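Local coordinates for protein kappa-carrageenase (Pseudoalteromonas carrageenovora, PDB 1DYP) that cleaves the beta-1,4 linkages between D-galactose 4-sulfate and 3,6-anhydro-D-galactose inside kappa-carrageenan chains, this chain being its family 16 catalytic domain, at residues A[25-28]-A[29-32]; A[127-130]-A[131-134]; A[198-201]-A[202-205]; A[233-236]-A[237-240]. The protein carries 1 engineered substitution. All blocks are in the same frame, centred on the assembly; numbering follows the deposited sequence.

Contact 1. Residues A[25-28]-A[29-32]; sequences VKDA and TKWN
Asp-27 and Lys-30 meet with their side chains crossing at about a right angle, the carboxylate lying against the start of the lysine chain, with OD2 of Asp-27 3.5 Å from CB of Lys-30. A chi1 of -171° sets the carboxylate of Asp-27 opposite its own amide nitrogen and over the amides that follow. There OD1 of Asp-27 takes two hydrogen bonds, from N of Thr-29 at 2.9 Å and from N of Lys-30 at 3.1 Å. Both donors come from one face of the carboxylate, the first on the anti side and 27° out of plane, the second well above the plane. OD2 turns instead to a water, which also accepts from NZ of Lys-30 and so links the opposite charges, 4.3 Å apart between OD2 of Asp-27 and NZ of Lys-30. The backbone closes the turn: O of Asp-27 receives N of Trp-31 at 2.9 Å and approaches the indole edge at CD1 of Trp-31. With side chain and carbonyl both gripping the amides ahead, this is an Asx motif, and aspartate suits it by its short, doubly accepting carboxylate. NZ of Lys-30 also bonds O of Ser-20, while the buried Trp-31 gives NE1 to Asp-21. The turn leads out of the surface loop after strand 13-15 into the short strand 31-32, which pairs antiparallel with strand 75-95, where Trp-31 packs on Ala-89 and Ser-91.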
ATOM      1  N   VAL A  25       3.369  16.163  13.060  1.00  9.14           N
ATOM      2  CA  VAL A  25       1.969  16.495  13.295  1.00  9.50           C
ATOM      3  C   VAL A  25       1.098  15.706  12.332  1.00  9.59           C
ATOM      4  O   VAL A  25       1.584  15.188  11.325  1.00  9.74           O
ATOM      5  CB  VAL A  25       1.681  17.997  13.068  1.00  9.52           C
ATOM      6  CG1 VAL A  25       2.511  18.842  14.029  1.00  9.90           C
ATOM      7  CG2 VAL A  25       1.969  18.368  11.621  1.00  9.96           C
ATOM      8  N   LYS A  26      -0.189  15.606  12.651  1.00  9.63           N
ATOM      9  CA  LYS A  26      -1.142  14.909  11.797  1.00  9.74           C
ATOM     10  C   LYS A  26      -1.704  15.979  10.866  1.00  9.87           C
ATOM     11  O   LYS A  26      -2.509  16.817  11.275  1.00 10.23           O
ATOM     12  CB  LYS A  26      -2.258  14.284  12.639  1.00  9.66           C
ATOM     13  CG  LYS A  26      -3.260  13.484  11.823  1.00  9.61           C
ATOM     14  CD  LYS A  26      -4.235  12.736  12.715  1.00  9.50           C
ATOM     15  CE  LYS A  26      -5.289  12.020  11.878  1.00  9.58           C
ATOM     16  NZ  LYS A  26      -6.275  11.277  12.714  1.00  9.78           N
ATOM     17  N   ASP A  27      -1.260  15.941   9.615  1.00  9.83           N
ATOM     18  CA  ASP A  27      -1.645  16.923   8.608  1.00 10.07           C
ATOM     19  C   ASP A  27      -2.780  16.466   7.696  1.00 10.29           C
ATOM     20  O   ASP A  27      -2.549  15.789   6.695  1.00 10.26           O
ATOM     21  CB  ASP A  27      -0.410  17.261   7.772  1.00 10.24           C
ATOM     22  CG  ASP A  27      -0.632  18.423   6.830  1.00 10.46           C
ATOM     23  OD1 ASP A  27      -1.791  18.844   6.639  1.00 10.55           O
ATOM     24  OD2 ASP A  27       0.369  18.906   6.268  1.00 10.72           O
ATOM     25  N   ALA A  28      -4.002  16.867   8.036  1.00 10.40           N
ATOM     26  CA  ALA A  28      -5.184  16.502   7.261  1.00 10.67           C
ATOM     27  C   ALA A  28      -5.330  17.297   5.964  1.00 10.82           C
ATOM     28  O   ALA A  28      -6.211  17.016   5.154  1.00 10.99           O
ATOM     29  CB  ALA A  28      -6.433  16.663   8.117  1.00 10.76           C
ATOM     30  N   THR A  29      -4.485  18.300   5.766  1.00 11.01           N
ATOM     31  CA  THR A  29      -4.543  19.075   4.535  1.00 11.21           C
ATOM     32  C   THR A  29      -3.791  18.282   3.478  1.00 11.02           C
ATOM     33  O   THR A  29      -4.179  18.237   2.310  1.00 11.55           O
ATOM     34  CB  THR A  29      -3.869  20.450   4.698  1.00 11.68           C
ATOM     35  OG1 THR A  29      -4.649  21.261   5.582  1.00 12.34           O
ATOM     36  CG2 THR A  29      -3.735  21.146   3.344  1.00 11.90           C
ATOM     37  N   LYS A  30      -2.724  17.628   3.918  1.00 10.31           N
ATOM     38  CA  LYS A  30      -1.872  16.844   3.042  1.00  9.78           C
ATOM     39  C   LYS A  30      -2.374  15.419   2.860  1.00  9.58           C
ATOM     40  O   LYS A  30      -2.332  14.878   1.754  1.00  9.43           O
ATOM     41  CB  LYS A  30      -0.452  16.823   3.614  1.00  9.64           C
ATOM     42  CG  LYS A  30       0.571  16.075   2.773  1.00  9.62           C
ATOM     43  CD  LYS A  30       1.957  16.157   3.406  1.00  9.29           C
ATOM     44  CE  LYS A  30       2.485  17.588   3.399  1.00  9.77           C
ATOM     45  NZ  LYS A  30       3.835  17.685   4.020  1.00  9.36           N
ATOM     46  N   TRP A  31      -2.858  14.822   3.946  1.00  9.24           N
ATOM     47  CA  TRP A  31      -3.334  13.443   3.906  1.00  9.20           C
ATOM     48  C   TRP A  31      -4.810  13.248   4.186  1.00  9.10           C
ATOM     49  O   TRP A  31      -5.407  13.956   4.995  1.00  9.15           O
ATOM     50  CB  TRP A  31      -2.584  12.580   4.924  1.00  9.01           C
ATOM     51  CG  TRP A  31      -1.113  12.697   4.864  1.00  8.85           C
ATOM     52  CD1 TRP A  31      -0.326  13.540   5.593  1.00  8.92           C
ATOM     53  CD2 TRP A  31      -0.236  11.973   3.996  1.00  8.58           C
ATOM     54  NE1 TRP A  31       0.990  13.388   5.230  1.00  8.74           N
ATOM     55  CE2 TRP A  31       1.074  12.433   4.251  1.00  8.77           C
ATOM     56  CE3 TRP A  31      -0.430  10.981   3.024  1.00  8.45           C
ATOM     57  CZ2 TRP A  31       2.188  11.935   3.569  1.00  8.67           C
ATOM     58  CZ3 TRP A  31       0.677  10.487   2.345  1.00  8.40           C
ATOM     59  CH2 TRP A  31       1.970  10.964   2.621  1.00  8.48           C
ATOM     60  N   ASN A  32      -5.382  12.257   3.513  1.00  9.17           N
ATOM     61  CA  ASN A  32      -6.770  11.883   3.728  1.00  9.06           C
ATOM     62  C   ASN A  32      -6.628  10.679   4.660  1.00  8.96           C
ATOM     63  O   ASN A  32      -6.127   9.626   4.252  1.00  8.74           O
ATOM     64  CB  ASN A  32      -7.427  11.456   2.419  1.00  9.34           C
ATOM     65  CG  ASN A  32      -8.890  11.116   2.593  1.00  9.91           C
ATOM     66  OD1 ASN A  32      -9.312  10.684   3.665  1.00  9.87           O
ATOM     67  ND2 ASN A  32      -9.670  11.297   1.537  1.00 10.76           N
TER
HETATM   68  O   HOH W   1       2.677  17.625   6.626  1.00 11.19           O

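Contact 2. Residues A[127-130]-A[131-134]; sequences LTKE and GDVQ
Gly-131 lies between Lys-129 and Asp-132, whose backbones are joined across a type II beta turn, and takes its third position. Its positive phi (86°) would jam a beta carbon against the carbonyl oxygen of Glu-130, which is why glycine belongs here. Asp-132 closes the turn twice over. Its N bonds O of Lys-129 at 2.8 Å, while its side chain reaches back so that OD2 of Asp-132 accepts from N of Lys-129 at 2.9 Å, the amide lying above the carboxylate plane. The same OD2 also rests 3.5 Å from CB of Leu-127, whose side chain crosses that of Asp-132 at about a right angle. OD1 takes a water that also donates to O of Glu-130, tying carboxylate and turn together. Val-133 turns its side chain from the turn, but its O lies 3.4 Å from CD1 of Leu-127. Buried Gln-134 stretches its chain beyond CG to reach O of Leu-127, and NE2 of Gln-134 donates at 2.8 Å along a nearly straight line (173°), in the plane of its own amide though above that of the carbonyl. Such a glycine-bearing type II turn is a classic way to reverse a loop, here into strand 133-139, which carries the nucleophile Glu-137.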
ATOM      1  N   LEU A 127     -11.407   4.395 -20.489  1.00 12.64           N
ATOM      2  CA  LEU A 127     -10.249   4.058 -21.314  1.00 12.64           C
ATOM      3  C   LEU A 127     -10.440   2.625 -21.791  1.00 12.82           C
ATOM      4  O   LEU A 127     -10.095   1.672 -21.092  1.00 12.76           O
ATOM      5  CB  LEU A 127      -8.964   4.185 -20.493  1.00 12.48           C
ATOM      6  CG  LEU A 127      -8.638   5.614 -20.052  1.00 12.23           C
ATOM      7  CD1 LEU A 127      -7.475   5.601 -19.069  1.00 12.20           C
ATOM      8  CD2 LEU A 127      -8.308   6.462 -21.273  1.00 12.60           C
ATOM      9  N   THR A 128     -10.986   2.483 -22.994  1.00 12.96           N
ATOM     10  CA  THR A 128     -11.287   1.170 -23.551  1.00 13.24           C
ATOM     11  C   THR A 128     -10.463   0.720 -24.752  1.00 13.27           C
ATOM     12  O   THR A 128     -10.679  -0.379 -25.263  1.00 13.47           O
ATOM     13  CB  THR A 128     -12.767   1.100 -23.948  1.00 13.27           C
ATOM     14  OG1 THR A 128     -13.040   2.110 -24.930  1.00 13.59           O
ATOM     15  CG2 THR A 128     -13.654   1.340 -22.732  1.00 13.38           C
ATOM     16  N   LYS A 129      -9.537   1.554 -25.215  1.00 13.42           N
ATOM     17  CA  LYS A 129      -8.717   1.177 -26.364  1.00 13.64           C
ATOM     18  C   LYS A 129      -7.730   0.073 -26.009  1.00 13.60           C
ATOM     19  O   LYS A 129      -7.332  -0.073 -24.853  1.00 13.39           O
ATOM     20  CB  LYS A 129      -7.956   2.391 -26.901  1.00 14.14           C
ATOM     21  CG  LYS A 129      -8.849   3.461 -27.516  1.00 14.78           C
ATOM     22  CD  LYS A 129      -8.019   4.581 -28.138  1.00 15.27           C
ATOM     23  CE  LYS A 129      -7.258   4.115 -29.374  1.00 15.54           C
ATOM     24  NZ  LYS A 129      -8.158   3.857 -30.537  0.50 15.74           N
ATOM     25  N   GLU A 130      -7.353  -0.715 -27.009  1.00 13.54           N
ATOM     26  CA  GLU A 130      -6.407  -1.804 -26.807  1.00 13.52           C
ATOM     27  C   GLU A 130      -5.148  -1.256 -26.147  1.00 13.18           C
ATOM     28  O   GLU A 130      -4.587  -0.263 -26.605  1.00 13.35           O
ATOM     29  CB  GLU A 130      -6.042  -2.431 -28.155  1.00 13.87           C
ATOM     30  CG  GLU A 130      -5.248  -3.725 -28.058  1.00 14.42           C
ATOM     31  CD  GLU A 130      -6.037  -4.844 -27.407  1.00 14.64           C
ATOM     32  OE1 GLU A 130      -7.280  -4.728 -27.317  1.00 15.21           O
ATOM     33  OE2 GLU A 130      -5.419  -5.849 -26.991  1.00 15.30           O
ATOM     34  N   GLY A 131      -4.712  -1.894 -25.066  1.00 12.88           N
ATOM     35  CA  GLY A 131      -3.512  -1.440 -24.389  1.00 12.50           C
ATOM     36  C   GLY A 131      -3.736  -0.339 -23.371  1.00 12.15           C
ATOM     37  O   GLY A 131      -2.816   0.022 -22.637  1.00 12.43           O
ATOM     38  N   ASP A 132      -4.946   0.209 -23.328  1.00 11.79           N
ATOM     39  CA  ASP A 132      -5.256   1.263 -22.367  1.00 11.23           C
ATOM     40  C   ASP A 132      -5.142   0.729 -20.945  1.00 10.93           C
ATOM     41  O   ASP A 132      -5.554  -0.394 -20.659  1.00 10.53           O
ATOM     42  CB  ASP A 132      -6.679   1.788 -22.571  1.00 11.40           C
ATOM     43  CG  ASP A 132      -6.744   2.960 -23.532  1.00 11.60           C
ATOM     44  OD1 ASP A 132      -5.692   3.388 -24.052  1.00 12.01           O
ATOM     45  OD2 ASP A 132      -7.865   3.457 -23.757  1.00 11.99           O
ATOM     46  N   VAL A 133      -4.582   1.546 -20.061  1.00 10.46           N
ATOM     47  CA  VAL A 133      -4.435   1.177 -18.660  1.00 10.13           C
ATOM     48  C   VAL A 133      -5.466   1.980 -17.877  1.00  9.88           C
ATOM     49  O   VAL A 133      -5.419   3.211 -17.851  1.00 10.16           O
ATOM     50  CB  VAL A 133      -3.022   1.500 -18.140  1.00 10.08           C
ATOM     51  CG1 VAL A 133      -2.947   1.246 -16.643  1.00  9.80           C
ATOM     52  CG2 VAL A 133      -1.993   0.644 -18.876  1.00  9.65           C
ATOM     53  N   GLN A 134      -6.402   1.277 -17.250  1.00  9.46           N
ATOM     54  CA  GLN A 134      -7.466   1.921 -16.488  1.00  9.19           C
ATOM     55  C   GLN A 134      -7.112   2.117 -15.024  1.00  8.94           C
ATOM     56  O   GLN A 134      -7.735   2.921 -14.335  1.00  8.83           O
ATOM     57  CB  GLN A 134      -8.748   1.089 -16.551  1.00  9.35           C
ATOM     58  CG  GLN A 134      -9.182   0.667 -17.942  1.00  9.87           C
ATOM     59  CD  GLN A 134     -10.568   0.046 -17.947  1.00 10.02           C
ATOM     60  OE1 GLN A 134     -11.001  -0.549 -16.960  1.00 10.62           O
ATOM     61  NE2 GLN A 134     -11.269   0.173 -19.069  1.00 10.17           N
TER
HETATM   62  O   HOH W   2      -3.587   2.329 -25.664  1.00 26.54           O

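Contact 3. Residues A[198-201]-A[202-205]; sequences NVTK and DKIT
Asn-198 and Thr-205 face each other near the tip of a beta hairpin in which strand 193-199 turns through Lys-201 and Asp-202 into strand 203-208. Backbone bonds set the register: N of Asn-198 gives to O of Thr-205 at 2.7 Å and the return bond completes a hydrogen-bonded pair, while N of Thr-200 meets O of Lys-203 at 2.9 Å. Side chain to backbone, Thr-200 forms an ST turn. Its hydroxyl sits between backbone N and carbonyl carbon (chi1 75°), the crowded position, and from there OG1 of Thr-200 accepts from N of Lys-203 at 2.8 Å and from N of Asp-202 at 3.1 Å. With a valine here, the hydroxyl is gone, and the amides of Asp-202 and Lys-203 would probably lose the side-chain acceptor they share. Apolar contact comes from Val-199 and Ile-204, a non-hydrogen-bonded pair whose branched side chains meet at CG2 and pack on Ile-138 of strand 133-139, as suits buried beta-branched residues. The ammonium of Lys-203 is paired beyond the hairpin turn, NZ forming a salt bridge with Asp-217 at the end of strand 211-217. Finally, on the face of Asn-198 and Thr-205, one water donates to O of Asn-198 at 3.0 Å and lies 2.8 Å from OG1 of Thr-205.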
ATOM      1  N   ASN A 198      11.980   3.360  -6.879  1.00  7.51           N
ATOM      2  CA  ASN A 198      12.321   4.392  -7.832  1.00  7.58           C
ATOM      3  C   ASN A 198      11.466   4.097  -9.045  1.00  7.80           C
ATOM      4  O   ASN A 198      11.537   3.007  -9.617  1.00  7.55           O
ATOM      5  CB  ASN A 198      13.798   4.346  -8.206  1.00  7.84           C
ATOM      6  CG  ASN A 198      14.198   5.514  -9.076  1.00  8.18           C
ATOM      7  OD1 ASN A 198      13.706   6.624  -8.889  1.00  8.41           O
ATOM      8  ND2 ASN A 198      15.100   5.277 -10.021  1.00  8.68           N
ATOM      9  N   VAL A 199      10.645   5.065  -9.423  1.00  7.90           N
ATOM     10  CA  VAL A 199       9.755   4.904 -10.559  1.00  8.15           C
ATOM     11  C   VAL A 199      10.143   5.838 -11.696  1.00  8.49           C
ATOM     12  O   VAL A 199      10.250   7.048 -11.503  1.00  8.47           O
ATOM     13  CB  VAL A 199       8.291   5.209 -10.153  1.00  8.00           C
ATOM     14  CG1 VAL A 199       7.351   4.903 -11.302  1.00  8.14           C
ATOM     15  CG2 VAL A 199       7.913   4.400  -8.915  1.00  8.05           C
ATOM     16  N   THR A 200      10.371   5.266 -12.874  1.00  8.96           N
ATOM     17  CA  THR A 200      10.695   6.049 -14.063  1.00  9.44           C
ATOM     18  C   THR A 200       9.707   5.573 -15.119  1.00  9.74           C
ATOM     19  O   THR A 200       8.973   4.612 -14.892  1.00  9.46           O
ATOM     20  CB  THR A 200      12.131   5.793 -14.572  1.00  9.57           C
ATOM     21  OG1 THR A 200      12.191   4.520 -15.227  1.00  9.92           O
ATOM     22  CG2 THR A 200      13.118   5.819 -13.417  1.00  9.61           C
ATOM     23  N   LYS A 201       9.670   6.230 -16.270  1.00 10.05           N
ATOM     24  CA  LYS A 201       8.735   5.799 -17.296  1.00 10.57           C
ATOM     25  C   LYS A 201       9.096   4.421 -17.833  1.00 10.23           C
ATOM     26  O   LYS A 201       8.249   3.738 -18.405  1.00 10.55           O
ATOM     27  CB  LYS A 201       8.692   6.799 -18.452  1.00 11.34           C
ATOM     28  CG  LYS A 201      10.037   7.105 -19.076  1.00 12.45           C
ATOM     29  CD  LYS A 201       9.861   7.928 -20.348  0.80 13.32           C
ATOM     30  CE  LYS A 201       8.887   9.082 -20.147  1.00 14.04           C
ATOM     31  NZ  LYS A 201       9.314  10.035 -19.083  0.80 14.60           N
ATOM     32  N   ASP A 202      10.342   4.004 -17.626  1.00 10.08           N
ATOM     33  CA  ASP A 202      10.801   2.714 -18.133  1.00  9.89           C
ATOM     34  C   ASP A 202      11.003   1.599 -17.113  1.00  9.33           C
ATOM     35  O   ASP A 202      10.847   0.420 -17.446  1.00  9.16           O
ATOM     36  CB  ASP A 202      12.112   2.894 -18.899  1.00 10.75           C
ATOM     37  CG  ASP A 202      12.000   3.911 -20.014  1.00 11.44           C
ATOM     38  OD1 ASP A 202      11.060   3.793 -20.826  1.00 12.69           O
ATOM     39  OD2 ASP A 202      12.852   4.820 -20.080  0.50 12.15           O
ATOM     40  N   LYS A 203      11.353   1.957 -15.882  1.00  8.87           N
ATOM     41  CA  LYS A 203      11.623   0.947 -14.862  1.00  8.37           C
ATOM     42  C   LYS A 203      11.081   1.276 -13.482  1.00  8.08           C
ATOM     43  O   LYS A 203      10.843   2.436 -13.149  1.00  7.97           O
ATOM     44  CB  LYS A 203      13.134   0.741 -14.722  1.00  8.80           C
ATOM     45  CG  LYS A 203      13.866   0.436 -16.013  1.00  9.05           C
ATOM     46  CD  LYS A 203      13.704  -1.010 -16.434  1.00  8.97           C
ATOM     47  CE  LYS A 203      14.451  -1.253 -17.735  1.00  9.08           C
ATOM     48  NZ  LYS A 203      14.409  -2.672 -18.145  1.00  9.05           N
ATOM     49  N   ILE A 204      10.900   0.231 -12.680  1.00  7.31           N
ATOM     50  CA  ILE A 204      10.449   0.365 -11.305  1.00  6.90           C
ATOM     51  C   ILE A 204      11.434  -0.497 -10.521  1.00  6.78           C
ATOM     52  O   ILE A 204      11.593  -1.687 -10.803  1.00  6.30           O
ATOM     53  CB  ILE A 204       9.012  -0.164 -11.116  1.00  6.73           C
ATOM     54  CG1 ILE A 204       8.069   0.552 -12.085  1.00  6.84           C
ATOM     55  CG2 ILE A 204       8.553   0.074  -9.675  1.00  6.85           C
ATOM     56  CD1 ILE A 204       6.661   0.008 -12.088  1.00  6.62           C
ATOM     57  N   THR A 205      12.116   0.118  -9.561  1.00  6.65           N
ATOM     58  CA  THR A 205      13.114  -0.573  -8.757  1.00  6.81           C
ATOM     59  C   THR A 205      12.790  -0.417  -7.279  1.00  6.76           C
ATOM     60  O   THR A 205      12.631   0.697  -6.786  1.00  7.05           O
ATOM     61  CB  THR A 205      14.514  -0.000  -9.029  1.00  6.99           C
ATOM     62  OG1 THR A 205      14.779  -0.065 -10.435  1.00  7.09           O
ATOM     63  CG2 THR A 205      15.580  -0.790  -8.271  1.00  7.45           C
TER
HETATM   64  O   HOH W   3      13.705   2.277 -11.494  1.00  9.55           O

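Contact 4. Residues A[233-236]-A[237-240]; sequences LRAP and HTQW
The carbonyl O of Arg-234 holds N of His-237 at 2.9 Å (155° at the hydrogen). This bond closes a four-residue turn whose third member, Pro-236, follows a cis peptide bond, the signature of a type VI beta turn; proline suits the place because its ring makes the cis form affordable. Pro-236 then lies alongside His-237, pointing the same way, and its CG sits over one face of the imidazole, 4.1 Å from the ring centroid of His-237, in a CH-pi contact. From another quarter Leu-233 crosses the histidine at about a right angle, with CD2 of Leu-233 3.7 Å from CB of His-237. The imidazole turns ND1 to O of Asn-250 and meets the rings of Tyr-84 and Phe-256. With an alanine here in place of the histidine, CG of Pro-236 would probably lose the face it rests on and O of Asn-250 its bonding partner. Thr-238 sets its methyl against the leucine, the two side chains sliding past each other with CG2 of Thr-238 4.0 Å from CG of Leu-233. Arg-234 leaves the backbone directed away from 237-240. NH1 of Arg-234 donates to O of Leu-233 at 2.9 Å, with that oxygen in the guanidinium plane, while NE bonds OE1 of Gln-145; together these bonds probably limit its rotation. NH2 also makes a long, weak ion pair with Glu-142. The type VI turn begins at Arg-234, an arginine important for substrate recognition, close to the proton donor Glu-142 in the tunnel-shaped active site of this family 16 enzyme.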
ATOM      1  N   LEU A 233      -6.113  -5.992   6.701  1.00  6.18           N
ATOM      2  CA  LEU A 233      -6.379  -7.220   7.438  1.00  6.43           C
ATOM      3  C   LEU A 233      -6.010  -8.413   6.557  1.00  6.42           C
ATOM      4  O   LEU A 233      -6.130  -8.352   5.328  1.00  6.33           O
ATOM      5  CB  LEU A 233      -7.863  -7.278   7.813  1.00  6.83           C
ATOM      6  CG  LEU A 233      -8.287  -8.212   8.944  1.00  7.36           C
ATOM      7  CD1 LEU A 233      -7.707  -7.733  10.279  1.00  7.42           C
ATOM      8  CD2 LEU A 233      -9.811  -8.244   9.008  1.00  7.63           C
ATOM      9  N   ARG A 234      -5.568  -9.499   7.188  1.00  6.00           N
ATOM     10  CA  ARG A 234      -5.167 -10.702   6.464  1.00  6.11           C
ATOM     11  C   ARG A 234      -5.549 -11.957   7.238  1.00  6.16           C
ATOM     12  O   ARG A 234      -6.115 -11.879   8.329  1.00  6.13           O
ATOM     13  CB  ARG A 234      -3.648 -10.699   6.240  1.00  6.21           C
ATOM     14  CG  ARG A 234      -3.132  -9.554   5.377  1.00  6.39           C
ATOM     15  CD  ARG A 234      -3.592  -9.696   3.931  1.00  6.74           C
ATOM     16  NE  ARG A 234      -2.940  -8.740   3.035  1.00  7.35           N
ATOM     17  CZ  ARG A 234      -3.384  -7.512   2.786  1.00  7.41           C
ATOM     18  NH1 ARG A 234      -4.492  -7.072   3.366  1.00  7.46           N
ATOM     19  NH2 ARG A 234      -2.722  -6.730   1.941  1.00  7.82           N
ATOM     20  N   ALA A 235      -5.243 -13.113   6.659  1.00  6.34           N
ATOM     21  CA  ALA A 235      -5.516 -14.384   7.312  1.00  6.55           C
ATOM     22  C   ALA A 235      -4.817 -14.301   8.668  1.00  6.94           C
ATOM     23  O   ALA A 235      -3.730 -13.734   8.777  1.00  6.99           O
ATOM     24  CB  ALA A 235      -4.940 -15.528   6.481  1.00  6.70           C
ATOM     25  N   PRO A 236      -5.390 -14.921   9.706  1.00  7.06           N
ATOM     26  CA  PRO A 236      -6.615 -15.725   9.768  1.00  7.10           C
ATOM     27  C   PRO A 236      -7.958 -14.998   9.851  1.00  7.08           C
ATOM     28  O   PRO A 236      -8.966 -15.620  10.186  1.00  7.26           O
ATOM     29  CB  PRO A 236      -6.379 -16.576  11.004  1.00  7.21           C
ATOM     30  CG  PRO A 236      -5.728 -15.581  11.932  1.00  7.31           C
ATOM     31  CD  PRO A 236      -4.727 -14.878  11.026  1.00  7.16           C
ATOM     32  N   HIS A 237      -7.983 -13.707   9.538  1.00  6.98           N
ATOM     33  CA  HIS A 237      -9.223 -12.941   9.634  1.00  6.85           C
ATOM     34  C   HIS A 237      -9.882 -12.661   8.299  1.00  6.88           C
ATOM     35  O   HIS A 237     -10.877 -11.938   8.228  1.00  6.88           O
ATOM     36  CB  HIS A 237      -8.938 -11.626  10.349  1.00  7.13           C
ATOM     37  CG  HIS A 237      -8.186 -11.805  11.627  1.00  7.33           C
ATOM     38  ND1 HIS A 237      -8.694 -12.525  12.686  1.00  7.43           N
ATOM     39  CD2 HIS A 237      -6.948 -11.406  11.998  1.00  7.38           C
ATOM     40  CE1 HIS A 237      -7.799 -12.563  13.657  1.00  7.62           C
ATOM     41  NE2 HIS A 237      -6.730 -11.893  13.264  1.00  7.54           N
ATOM     42  N   THR A 238      -9.342 -13.259   7.245  1.00  6.80           N
ATOM     43  CA  THR A 238      -9.866 -13.037   5.908  1.00  7.06           C
ATOM     44  C   THR A 238      -9.831 -14.276   5.035  1.00  7.23           C
ATOM     45  O   THR A 238      -9.158 -15.261   5.337  1.00  7.02           O
ATOM     46  CB  THR A 238      -9.039 -11.975   5.159  1.00  7.17           C
ATOM     47  OG1 THR A 238      -7.695 -12.454   5.011  1.00  7.62           O
ATOM     48  CG2 THR A 238      -9.018 -10.657   5.921  1.00  7.08           C
ATOM     49  N   GLN A 239     -10.579 -14.192   3.940  1.00  7.44           N
ATOM     50  CA  GLN A 239     -10.626 -15.223   2.918  1.00  7.96           C
ATOM     51  C   GLN A 239     -10.462 -14.388   1.657  1.00  8.45           C
ATOM     52  O   GLN A 239     -10.780 -13.199   1.656  1.00  8.30           O
ATOM     53  CB  GLN A 239     -11.981 -15.931   2.877  1.00  7.69           C
ATOM     54  CG  GLN A 239     -12.376 -16.644   4.157  1.00  8.00           C
ATOM     55  CD  GLN A 239     -11.423 -17.761   4.552  1.00  7.63           C
ATOM     56  OE1 GLN A 239     -10.514 -18.125   3.800  1.00  7.99           O
ATOM     57  NE2 GLN A 239     -11.635 -18.317   5.739  1.00  8.15           N
ATOM     58  N   TRP A 240      -9.960 -14.995   0.593  1.00  8.98           N
ATOM     59  CA  TRP A 240      -9.774 -14.270  -0.650  1.00  9.96           C
ATOM     60  C   TRP A 240     -10.394 -15.045  -1.797  1.00  9.65           C
ATOM     61  O   TRP A 240     -10.028 -16.190  -2.060  1.00  9.53           O
ATOM     62  CB  TRP A 240      -8.283 -14.030  -0.903  1.00 11.12           C
ATOM     63  CG  TRP A 240      -7.984 -13.524  -2.275  1.00 12.90           C
ATOM     64  CD1 TRP A 240      -7.771 -14.274  -3.399  1.00 13.45           C
ATOM     65  CD2 TRP A 240      -7.897 -12.156  -2.685  1.00 13.68           C
ATOM     66  NE1 TRP A 240      -7.558 -13.458  -4.479  1.00 14.27           N
ATOM     67  CE2 TRP A 240      -7.631 -12.152  -4.071  1.00 13.75           C
ATOM     68  CE3 TRP A 240      -8.020 -10.934  -2.015  1.00 13.74           C
ATOM     69  CZ2 TRP A 240      -7.484 -10.969  -4.803  1.00 14.47           C
ATOM     70  CZ3 TRP A 240      -7.876  -9.758  -2.741  1.00 14.30           C
ATOM     71  CH2 TRP A 240      -7.610  -9.785  -4.122  1.00 14.43           C
TER

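In the fold
All four contacts are local turns, in series along the chain. Contacts 1 and 2 lie at the surface, whereas contacts 3 and 4 are partly buried. Contacts 1, 2 and 3 reach strands of the same connected sheet system, while strand 238-241 of contact 4 pairs with 244-247. Contact 2 leads into strand 133-139 and contact 3 packs on it. Chemistry follows place. In contacts 1 and 2 an aspartate carboxylate takes backbone amides and a water, which goes on to a lysine in one and a backbone carbonyl in the other; in contact 3 a threonine hydroxyl takes amides beside an apolar pair; contact 4 relies on a cis-proline and a buried histidine, with Arg-234 next to the active site.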